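Local coordinates for putative branched-chain amino acid transport system substrate-binding protein (PDB 4FB4) that probably acts as the periplasmic substrate-binding protein of an ABC-type transport system, and here holds caffeic acid in the cleft between its lobes, at residues S112-Q117 with D339-D344; I141-S146 with G197-A202; H286-F291 with A327-V332. All blocks are in the same frame, centred on the assembly; numbering follows the deposited sequence.

Contact 1: residues S112-Q117 with D339-D344; sequences SVAMPQ and DRYGLD. With DHC (caffeic acid), chain B.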
loop_
_atom_site.group_PDB
_atom_site.type_symbol
_atom_site.label_atom_id
_atom_site.label_comp_id
_atom_site.label_asym_id
_atom_site.label_seq_id
_atom_site.Cartn_x
_atom_site.Cartn_y
_atom_site.Cartn_z
ATOM N N SER A 112 -2.529 -8.416 -13.067
ATOM C CA SER A 112 -2.161 -7.608 -11.882
ATOM C C SER A 112 -2.661 -8.226 -10.545
ATOM O O SER A 112 -3.778 -8.682 -10.457
ATOM C CB SER A 112 -2.657 -6.154 -11.988
ATOM O OG SER A 112 -2.004 -5.415 -12.994
ATOM N N VAL A 113 -1.788 -8.270 -9.542
ATOM C CA VAL A 113 -2.228 -8.502 -8.160
ATOM C C VAL A 113 -1.726 -7.315 -7.385
ATOM O O VAL A 113 -0.876 -6.568 -7.873
ATOM C CB VAL A 113 -1.683 -9.819 -7.567
ATOM C CG1 VAL A 113 -2.246 -11.035 -8.338
ATOM C CG2 VAL A 113 -0.175 -9.807 -7.535
ATOM N N ALA A 114 -2.210 -7.144 -6.173
ATOM C CA ALA A 114 -1.773 -6.016 -5.333
ATOM C C ALA A 114 -1.358 -6.452 -3.950
ATOM O O ALA A 114 -1.966 -7.328 -3.360
ATOM C CB ALA A 114 -2.853 -4.945 -5.274
HETATM N N MSE A 115 -0.278 -5.867 -3.455
HETATM C CA MSE A 115 0.215 -6.167 -2.138
HETATM C C MSE A 115 -0.436 -5.362 -1.015
HETATM O O MSE A 115 -0.651 -5.926 0.064
HETATM C CB MSE A 115 1.757 -5.966 -2.016
HETATM C CG MSE A 115 2.584 -6.787 -2.956
HETATM SE SE MSE A 115 2.267 -8.709 -2.787
HETATM C CE MSE A 115 3.118 -8.724 -1.249
ATOM N N PRO A 116 -0.679 -4.031 -1.207
ATOM C CA PRO A 116 -1.303 -3.275 -0.088
ATOM C C PRO A 116 -2.696 -3.769 0.200
ATOM O O PRO A 116 -3.361 -4.303 -0.678
ATOM C CB PRO A 116 -1.381 -1.827 -0.619
ATOM C CG PRO A 116 -0.236 -1.730 -1.594
ATOM C CD PRO A 116 -0.201 -3.123 -2.265
ATOM N N GLN A 117 -3.115 -3.624 1.448
ATOM C CA GLN A 117 -4.447 -4.042 1.866
ATOM C C GLN A 117 -5.545 -3.321 1.046
ATOM O O GLN A 117 -5.451 -2.124 0.804
ATOM C CB GLN A 117 -4.633 -3.735 3.334
ATOM C CG GLN A 117 -3.782 -4.596 4.255
ATOM C CD GLN A 117 -2.394 -4.040 4.473
ATOM O OE1 GLN A 117 -2.026 -3.018 3.889
ATOM N NE2 GLN A 117 -1.595 -4.739 5.291
ATOM N N ASP A 339 -10.190 -12.316 -6.901
ATOM C CA ASP A 339 -9.646 -11.565 -5.765
ATOM C C ASP A 339 -8.152 -11.332 -5.987
ATOM O O ASP A 339 -7.333 -12.231 -5.780
ATOM C CB ASP A 339 -9.831 -12.332 -4.448
ATOM C CG ASP A 339 -9.385 -11.540 -3.255
ATOM O OD1 ASP A 339 -8.842 -10.409 -3.418
ATOM O OD2 ASP A 339 -9.560 -12.068 -2.123
ATOM N N ARG A 340 -7.803 -10.128 -6.388
ATOM C CA ARG A 340 -6.468 -9.816 -6.804
ATOM C C ARG A 340 -5.654 -9.207 -5.685
ATOM O O ARG A 340 -4.516 -8.831 -5.899
ATOM C CB ARG A 340 -6.529 -8.905 -8.006
ATOM C CG ARG A 340 -7.342 -9.534 -9.144
ATOM C CD ARG A 340 -6.923 -10.937 -9.513
ATOM N NE ARG A 340 -5.606 -10.981 -10.132
ATOM C CZ ARG A 340 -4.925 -12.074 -10.479
ATOM N NH1 ARG A 340 -5.324 -13.306 -10.157
ATOM N NH2 ARG A 340 -3.787 -11.922 -11.129
ATOM N N TYR A 341 -6.245 -9.158 -4.495
ATOM C CA TYR A 341 -5.544 -8.729 -3.284
ATOM C C TYR A 341 -5.254 -9.900 -2.357
ATOM O O TYR A 341 -4.210 -9.944 -1.720
ATOM C CB TYR A 341 -6.413 -7.716 -2.532
ATOM C CG TYR A 341 -6.423 -6.341 -3.122
ATOM C CD1 TYR A 341 -7.304 -5.991 -4.148
ATOM C CD2 TYR A 341 -5.548 -5.383 -2.666
ATOM C CE1 TYR A 341 -7.323 -4.693 -4.660
ATOM C CE2 TYR A 341 -5.550 -4.102 -3.160
ATOM C CZ TYR A 341 -6.410 -3.745 -4.167
ATOM O OH TYR A 341 -6.350 -2.418 -4.635
ATOM N N GLY A 342 -6.205 -10.834 -2.260
ATOM C CA GLY A 342 -5.979 -12.119 -1.581
ATOM C C GLY A 342 -5.844 -12.100 -0.065
ATOM O O GLY A 342 -5.351 -13.081 0.540
ATOM N N LEU A 343 -6.317 -11.014 0.562
ATOM C CA LEU A 343 -6.129 -10.806 2.009
ATOM C C LEU A 343 -7.400 -10.917 2.877
ATOM O O LEU A 343 -8.519 -10.833 2.380
ATOM C CB LEU A 343 -5.465 -9.426 2.240
ATOM C CG LEU A 343 -4.008 -9.345 1.767
ATOM C CD1 LEU A 343 -3.522 -7.899 1.835
ATOM C CD2 LEU A 343 -3.101 -10.279 2.604
ATOM N N ASP A 344 -7.185 -11.112 4.189
ATOM C CA ASP A 344 -8.239 -11.209 5.165
ATOM C C ASP A 344 -7.839 -10.466 6.455
ATOM O O ASP A 344 -6.929 -9.630 6.459
ATOM C CB ASP A 344 -8.638 -12.695 5.409
ATOM C CG ASP A 344 -7.533 -13.542 6.141
ATOM O OD1 ASP A 344 -6.524 -13.020 6.743
ATOM O OD2 ASP A 344 -7.698 -14.785 6.078
HETATM C C1 DHC B . -1.829 6.779 -2.972
HETATM O O1 DHC B . -2.221 6.736 -4.141
HETATM C C2 DHC B . -1.958 5.637 -2.031
HETATM C C3 DHC B . -0.840 5.235 -1.469
HETATM C "C1'" DHC B . -0.756 3.994 -0.584
HETATM C "C2'" DHC B . 0.417 3.264 -0.610
HETATM C "C3'" DHC B . 0.557 2.116 0.137
HETATM C "C4'" DHC B . -0.522 1.619 0.989
HETATM C "C5'" DHC B . -1.716 2.341 0.994
HETATM C "C6'" DHC B . -1.800 3.508 0.194
HETATM O "O4'" DHC B . -0.314 0.486 1.720
HETATM O "O3'" DHC B . 1.753 1.470 0.093
HETATM O O2 DHC B . -1.190 7.770 -2.546
#

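Contact 2: residues I141-S146 with G197-A202; sequences IGYSDS and GASGTA. With DHC (caffeic acid), chain B.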
loop_
_atom_site.group_PDB
_atom_site.type_symbol
_atom_site.label_atom_id
_atom_site.label_comp_id
_atom_site.label_asym_id
_atom_site.label_seq_id
_atom_site.Cartn_x
_atom_site.Cartn_y
_atom_site.Cartn_z
ATOM N N ILE A 141 -12.078 14.399 3.636
ATOM C CA ILE A 141 -11.174 15.241 2.843
ATOM C C ILE A 141 -10.163 14.290 2.209
ATOM O O ILE A 141 -9.523 13.483 2.890
ATOM C CB ILE A 141 -10.519 16.409 3.638
ATOM C CG1 ILE A 141 -9.515 17.143 2.738
ATOM C CG2 ILE A 141 -9.793 15.919 4.894
ATOM C CD1 ILE A 141 -9.233 18.573 3.116
ATOM N N GLY A 142 -10.028 14.349 0.884
ATOM C CA GLY A 142 -9.136 13.416 0.211
ATOM C C GLY A 142 -8.686 13.896 -1.137
ATOM O O GLY A 142 -9.192 14.890 -1.650
ATOM N N TYR A 143 -7.770 13.165 -1.725
ATOM C CA TYR A 143 -7.261 13.542 -3.019
ATOM C C TYR A 143 -8.370 13.586 -4.074
ATOM O O TYR A 143 -9.280 12.754 -4.051
ATOM C CB TYR A 143 -6.243 12.557 -3.520
ATOM C CG TYR A 143 -4.972 12.383 -2.730
ATOM C CD1 TYR A 143 -4.361 13.452 -2.093
ATOM C CD2 TYR A 143 -4.340 11.148 -2.671
ATOM C CE1 TYR A 143 -3.164 13.276 -1.388
ATOM C CE2 TYR A 143 -3.159 10.966 -1.964
ATOM C CZ TYR A 143 -2.556 12.055 -1.342
ATOM O OH TYR A 143 -1.366 11.915 -0.621
ATOM N N SER A 144 -8.217 14.502 -5.026
ATOM C CA SER A 144 -9.063 14.562 -6.231
ATOM C C SER A 144 -8.515 13.600 -7.286
ATOM O O SER A 144 -8.202 14.008 -8.415
ATOM C CB SER A 144 -9.079 16.003 -6.781
ATOM O OG SER A 144 -7.749 16.562 -6.791
ATOM N N ASP A 145 -8.343 12.333 -6.922
ATOM C CA ASP A 145 -7.909 11.307 -7.894
ATOM C C ASP A 145 -8.423 9.937 -7.468
ATOM O O ASP A 145 -9.257 9.868 -6.564
ATOM C CB ASP A 145 -6.385 11.312 -8.099
ATOM C CG ASP A 145 -5.603 10.885 -6.863
ATOM O OD1 ASP A 145 -6.132 10.132 -6.009
ATOM O OD2 ASP A 145 -4.445 11.343 -6.757
ATOM N N SER A 146 -7.928 8.872 -8.110
ATOM C CA SER A 146 -8.489 7.521 -7.941
ATOM C C SER A 146 -8.330 7.004 -6.493
ATOM O O SER A 146 -9.223 6.345 -5.967
ATOM C CB SER A 146 -7.838 6.559 -8.945
ATOM O OG SER A 146 -6.400 6.763 -9.032
ATOM N N GLY A 197 -8.478 10.948 3.320
ATOM C CA GLY A 197 -8.092 10.037 2.250
ATOM C C GLY A 197 -6.840 10.484 1.519
ATOM O O GLY A 197 -6.898 11.004 0.388
ATOM N N ALA A 198 -5.690 10.263 2.138
ATOM C CA ALA A 198 -4.439 10.733 1.591
ATOM C C ALA A 198 -3.291 9.803 1.998
ATOM O O ALA A 198 -3.513 8.697 2.517
ATOM C CB ALA A 198 -4.170 12.164 2.085
ATOM N N SER A 199 -2.080 10.233 1.730
ATOM C CA SER A 199 -0.919 9.381 1.983
ATOM C C SER A 199 0.323 10.217 2.204
ATOM O O SER A 199 0.374 11.398 1.830
ATOM C CB SER A 199 -0.727 8.436 0.832
ATOM O OG SER A 199 -0.432 9.137 -0.366
ATOM N N GLY A 200 1.290 9.596 2.861
ATOM C CA GLY A 200 2.606 10.145 2.991
ATOM C C GLY A 200 2.596 11.517 3.620
ATOM O O GLY A 200 1.871 11.758 4.563
ATOM N N THR A 201 3.395 12.420 3.076
ATOM C CA THR A 201 3.443 13.816 3.548
ATOM C C THR A 201 2.099 14.556 3.459
ATOM O O THR A 201 1.689 15.223 4.422
ATOM C CB THR A 201 4.531 14.575 2.751
ATOM O OG1 THR A 201 5.770 13.907 3.014
ATOM C CG2 THR A 201 4.638 16.070 3.169
ATOM N N ALA A 202 1.433 14.456 2.309
ATOM C CA ALA A 202 0.138 15.099 2.108
ATOM C C ALA A 202 -0.849 14.710 3.199
ATOM O O ALA A 202 -1.676 15.545 3.587
ATOM C CB ALA A 202 -0.430 14.754 0.731
HETATM C C1 DHC B . -1.829 6.779 -2.972
HETATM O O1 DHC B . -2.221 6.736 -4.141
HETATM C C2 DHC B . -1.958 5.637 -2.031
HETATM C C3 DHC B . -0.840 5.235 -1.469
HETATM C "C1'" DHC B . -0.756 3.994 -0.584
HETATM C "C2'" DHC B . 0.417 3.264 -0.610
HETATM C "C3'" DHC B . 0.557 2.116 0.137
HETATM C "C4'" DHC B . -0.522 1.619 0.989
HETATM C "C5'" DHC B . -1.716 2.341 0.994
HETATM C "C6'" DHC B . -1.800 3.508 0.194
HETATM O "O4'" DHC B . -0.314 0.486 1.720
HETATM O "O3'" DHC B . 1.753 1.470 0.093
HETATM O O2 DHC B . -1.190 7.770 -2.546
#

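Contact 3: residues H286-F291 with A327-V332; sequences HSFDAF and AASQGV. With DHC (caffeic acid), chain B.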
loop_
_atom_site.group_PDB
_atom_site.type_symbol
_atom_site.label_atom_id
_atom_site.label_comp_id
_atom_site.label_asym_id
_atom_site.label_seq_id
_atom_site.Cartn_x
_atom_site.Cartn_y
_atom_site.Cartn_z
ATOM N N HIS A 286 5.822 -3.765 1.721
ATOM C CA HIS A 286 5.180 -4.196 0.470
ATOM C C HIS A 286 6.159 -4.764 -0.520
ATOM O O HIS A 286 5.869 -5.777 -1.205
ATOM C CB HIS A 286 4.355 -3.078 -0.194
ATOM C CG HIS A 286 3.226 -2.581 0.632
ATOM N ND1 HIS A 286 2.433 -3.385 1.324
ATOM C CD2 HIS A 286 2.764 -1.305 0.848
ATOM C CE1 HIS A 286 1.528 -2.653 2.005
ATOM N NE2 HIS A 286 1.710 -1.393 1.686
ATOM N N SER A 287 7.284 -4.083 -0.707
ATOM C CA SER A 287 8.295 -4.633 -1.605
ATOM C C SER A 287 8.928 -5.936 -1.054
ATOM O O SER A 287 9.134 -6.908 -1.793
ATOM C CB SER A 287 9.356 -3.579 -1.998
ATOM O OG SER A 287 10.077 -3.152 -0.906
ATOM N N PHE A 288 9.189 -5.982 0.246
ATOM C CA PHE A 288 9.683 -7.182 0.886
ATOM C C PHE A 288 8.706 -8.357 0.662
ATOM O O PHE A 288 9.128 -9.453 0.275
ATOM C CB PHE A 288 9.877 -6.909 2.352
ATOM C CG PHE A 288 10.420 -8.058 3.150
ATOM C CD1 PHE A 288 11.790 -8.270 3.248
ATOM C CD2 PHE A 288 9.576 -8.902 3.831
ATOM C CE1 PHE A 288 12.282 -9.306 3.993
ATOM C CE2 PHE A 288 10.073 -9.931 4.590
ATOM C CZ PHE A 288 11.436 -10.117 4.679
ATOM N N ASP A 289 7.415 -8.093 0.855
ATOM C CA ASP A 289 6.378 -9.090 0.689
ATOM C C ASP A 289 6.205 -9.565 -0.740
ATOM O O ASP A 289 5.923 -10.727 -0.955
ATOM C CB ASP A 289 5.043 -8.588 1.201
ATOM C CG ASP A 289 5.019 -8.484 2.742
ATOM O OD1 ASP A 289 6.034 -8.846 3.445
ATOM O OD2 ASP A 289 3.983 -8.037 3.277
ATOM N N ALA A 290 6.334 -8.673 -1.700
ATOM C CA ALA A 290 6.354 -9.050 -3.123
ATOM C C ALA A 290 7.404 -10.104 -3.392
ATOM O O ALA A 290 7.168 -11.056 -4.154
ATOM C CB ALA A 290 6.591 -7.805 -4.003
ATOM N N PHE A 291 8.582 -9.966 -2.797
ATOM C CA PHE A 291 9.575 -10.981 -2.959
ATOM C C PHE A 291 9.245 -12.321 -2.255
ATOM O O PHE A 291 9.579 -13.422 -2.775
ATOM C CB PHE A 291 10.967 -10.446 -2.635
ATOM C CG PHE A 291 11.557 -9.668 -3.771
ATOM C CD1 PHE A 291 11.169 -8.347 -4.006
ATOM C CD2 PHE A 291 12.474 -10.243 -4.615
ATOM C CE1 PHE A 291 11.701 -7.627 -5.069
ATOM C CE2 PHE A 291 13.045 -9.536 -5.659
ATOM C CZ PHE A 291 12.662 -8.234 -5.898
ATOM N N ALA A 327 2.621 -16.626 3.293
ATOM C CA ALA A 327 2.814 -15.863 4.499
ATOM C C ALA A 327 3.763 -14.722 4.187
ATOM O O ALA A 327 4.748 -14.903 3.504
ATOM C CB ALA A 327 3.380 -16.758 5.621
ATOM N N ALA A 328 3.463 -13.531 4.647
ATOM C CA ALA A 328 4.344 -12.389 4.415
ATOM C C ALA A 328 4.208 -11.480 5.620
ATOM O O ALA A 328 3.464 -11.783 6.565
ATOM C CB ALA A 328 3.974 -11.691 3.112
ATOM N N SER A 329 4.925 -10.367 5.635
ATOM C CA SER A 329 4.861 -9.483 6.798
ATOM C C SER A 329 3.521 -8.773 6.981
ATOM O O SER A 329 3.150 -8.506 8.106
ATOM C CB SER A 329 5.992 -8.444 6.746
ATOM O OG SER A 329 5.801 -7.590 5.650
ATOM N N GLN A 330 2.837 -8.436 5.884
ATOM C CA GLN A 330 1.604 -7.621 5.939
ATOM C C GLN A 330 0.341 -8.450 5.943
ATOM O O GLN A 330 -0.742 -7.903 6.130
ATOM C CB GLN A 330 1.520 -6.676 4.755
ATOM C CG GLN A 330 2.588 -5.585 4.831
ATOM C CD GLN A 330 2.236 -4.543 5.882
ATOM O OE1 GLN A 330 2.061 -4.860 7.086
ATOM N NE2 GLN A 330 2.181 -3.288 5.459
ATOM N N GLY A 331 0.470 -9.752 5.716
ATOM C CA GLY A 331 -0.703 -10.619 5.657
ATOM C C GLY A 331 -0.371 -11.986 5.068
ATOM O O GLY A 331 0.814 -12.320 4.837
ATOM N N VAL A 332 -1.429 -12.788 4.887
ATOM C CA VAL A 332 -1.351 -14.112 4.312
ATOM C C VAL A 332 -2.186 -14.071 3.025
ATOM O O VAL A 332 -3.386 -13.850 3.062
ATOM C CB VAL A 332 -1.857 -15.185 5.319
ATOM C CG1 VAL A 332 -1.860 -16.594 4.726
ATOM C CG2 VAL A 332 -0.968 -15.160 6.569
HETATM C C1 DHC B . -1.829 6.779 -2.972
HETATM O O1 DHC B . -2.221 6.736 -4.141
HETATM C C2 DHC B . -1.958 5.637 -2.031
HETATM C C3 DHC B . -0.840 5.235 -1.469
HETATM C "C1'" DHC B . -0.756 3.994 -0.584
HETATM C "C2'" DHC B . 0.417 3.264 -0.610
HETATM C "C3'" DHC B . 0.557 2.116 0.137
HETATM C "C4'" DHC B . -0.522 1.619 0.989
HETATM C "C5'" DHC B . -1.716 2.341 0.994
HETATM C "C6'" DHC B . -1.800 3.508 0.194
HETATM O "O4'" DHC B . -0.314 0.486 1.720
HETATM O "O3'" DHC B . 1.753 1.470 0.093
HETATM O O2 DHC B . -1.190 7.770 -2.546
#

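Contact 1: residues S112-Q117 with D339-D344
Arg340 crosses Val113 at a slant and bonds to Ser112 O at the start of strand 112-114. Its CB, CG and CD pass within 4.0 Å of Ser112 O. Bends at chi2 (-51°) and chi3 (-68°) curl the chain round that oxygen. NE donates to Ser112 O at 3.0 Å, with the oxygen close to the guanidinium plane. NH2 adds a weak bond to the same oxygen. Val113 CG1 lies over one face of the guanidinium, toward its rim, near CZ and 3.3 Å from NH2. NH1 turns to Thr336 O. Ala114 N donates to Arg340 O at 2.9 Å. Segment 112-117 leads from the edge strand of one lobe toward the other, and 339-344 leads from hairpin 326-327/332-333 to strand 349-354, consistent with two lobe crossovers of the type I periplasmic-binding-protein fold. At the last strand residue, Ala114 CB sits over one face of the Tyr341 ring, 3.9 Å from its centroid, in a CH-pi contact. Beyond the strand, Pro116 O meets the ring edge at CD2, 3.1 Å away. Tyr341 OH bonds to Leu102 O. Leu343 CD1 closes against Gln117 CA at 4.0 Å. Pro116 CB lies 3.5 Å from O4' of caffeic acid.

Contact 2: residues I141-S146 with G197-A202
Tyr143 reaches along the segment 197-202 and ends on Ser199, which in turn holds the ligand. The backbones meet first. Gly142 and Gly197 form a parallel bridge: Gly197 N donates to Ile141 O at 2.8 Å, and Tyr143 N to Gly197 O at 3.1 Å. Both bridge residues lack a side chain, and a CB on Gly142 would come tight against Gly197 O. The Tyr143 side chain then leaves the strand with CG opposite its own carbonyl carbon (chi1 -63°). The ring is turned about CB-CG (chi2 -36°) and presents one face to the Gly197-Ala198 backbone. Ala198 CA lies over that face, 4.0 Å from the ring centroid, as a CH-pi contact. Ala198 CB touches CE1 at 3.8 Å. Ala202 CB comes to the ring edge, 3.3 Å from OH. Phe172 also meets the ring. At the tip, Tyr143 OH donates to Ser199 OG over 2.9 Å. Ser199 OG is set between its own backbone N and carbonyl carbon (chi1 64°), and from there it donates to O2 of caffeic acid at 2.7 Å. The tyrosine ring edge also comes near ligand O2, and through OH it probably helps position Ser199. With a phenylalanine here, Ser199 OG would lose its donor and would probably be freer to turn away from the ligand carboxylate. Arg174, which also bonds to caffeic acid, is tied to Asp145 by a salt bridge. Neighbouring parallel strands that end in loops at the cleft, with a helix starting just beyond, are the usual ligand-carrying edge of the open alpha/beta lobes of periplasmic binding proteins.

Contact 3: residues H286-F291 with A327-V332
His286 brings its ring beside the Gln330 side chain, with CE1 3.6 Å from Gln330 NE2. The two groups cross at an angle, ring and amide planes 40° apart. The imidazole CG is anti to the carbonyl carbon (chi1 -62°), which carries the ring past Gln330 to the ligand. There His286 NE2 and O4' of caffeic acid share a hydrogen bond of 2.8 Å, with the hydroxyl near the plane of the ring. Gln330 is held in its own right, its OE1 taking the N-H of Val248. Phe288 makes only a loose approach to Ser329 OG. Asp289 does most of the work. The helix 282-302 here packs on the turn of a short beta hairpin, strands 326-327 and 332-333, and the Asp289 carboxylate clasps the tip of that turn. Its OD1 takes two donors: Ser329 OG at a short 2.5 Å on the syn side, and Ser329 N at 2.9 Å from above the carboxylate plane. OD2 takes Gln330 N at 2.9 Å, also on the syn side. Three donors thus satisfy a buried carboxylate and limit its rotation. Ala328 CB packs against Asp289 CG at 3.4 Å. Within the hairpin, Ala328 N bonds to Gly331 O and closes the turn that Asp289 grips.

Overall arrangement
All three contacts are buried, and all touch caffeic acid. Contacts 1 and 3 are neighbours with centres about 11 Å apart. They join at selenomethionine Met115, which packs on Asp289, and at Pro116, which lies against His286. Contact 2 stands apart in the second lobe, its centre about 21 Å from contact 1 and about 24 Å from contact 3. The chemistry follows the place. Contact 1 joins two chain crossovers through an arginine bonded to a backbone carbonyl and a tyrosine ring packed on an alanine. Contact 2 pairs parallel strands and serves the ligand carboxylate. Contact 3 fixes a hairpin turn to a helix by a carboxylate and serves the catechol end.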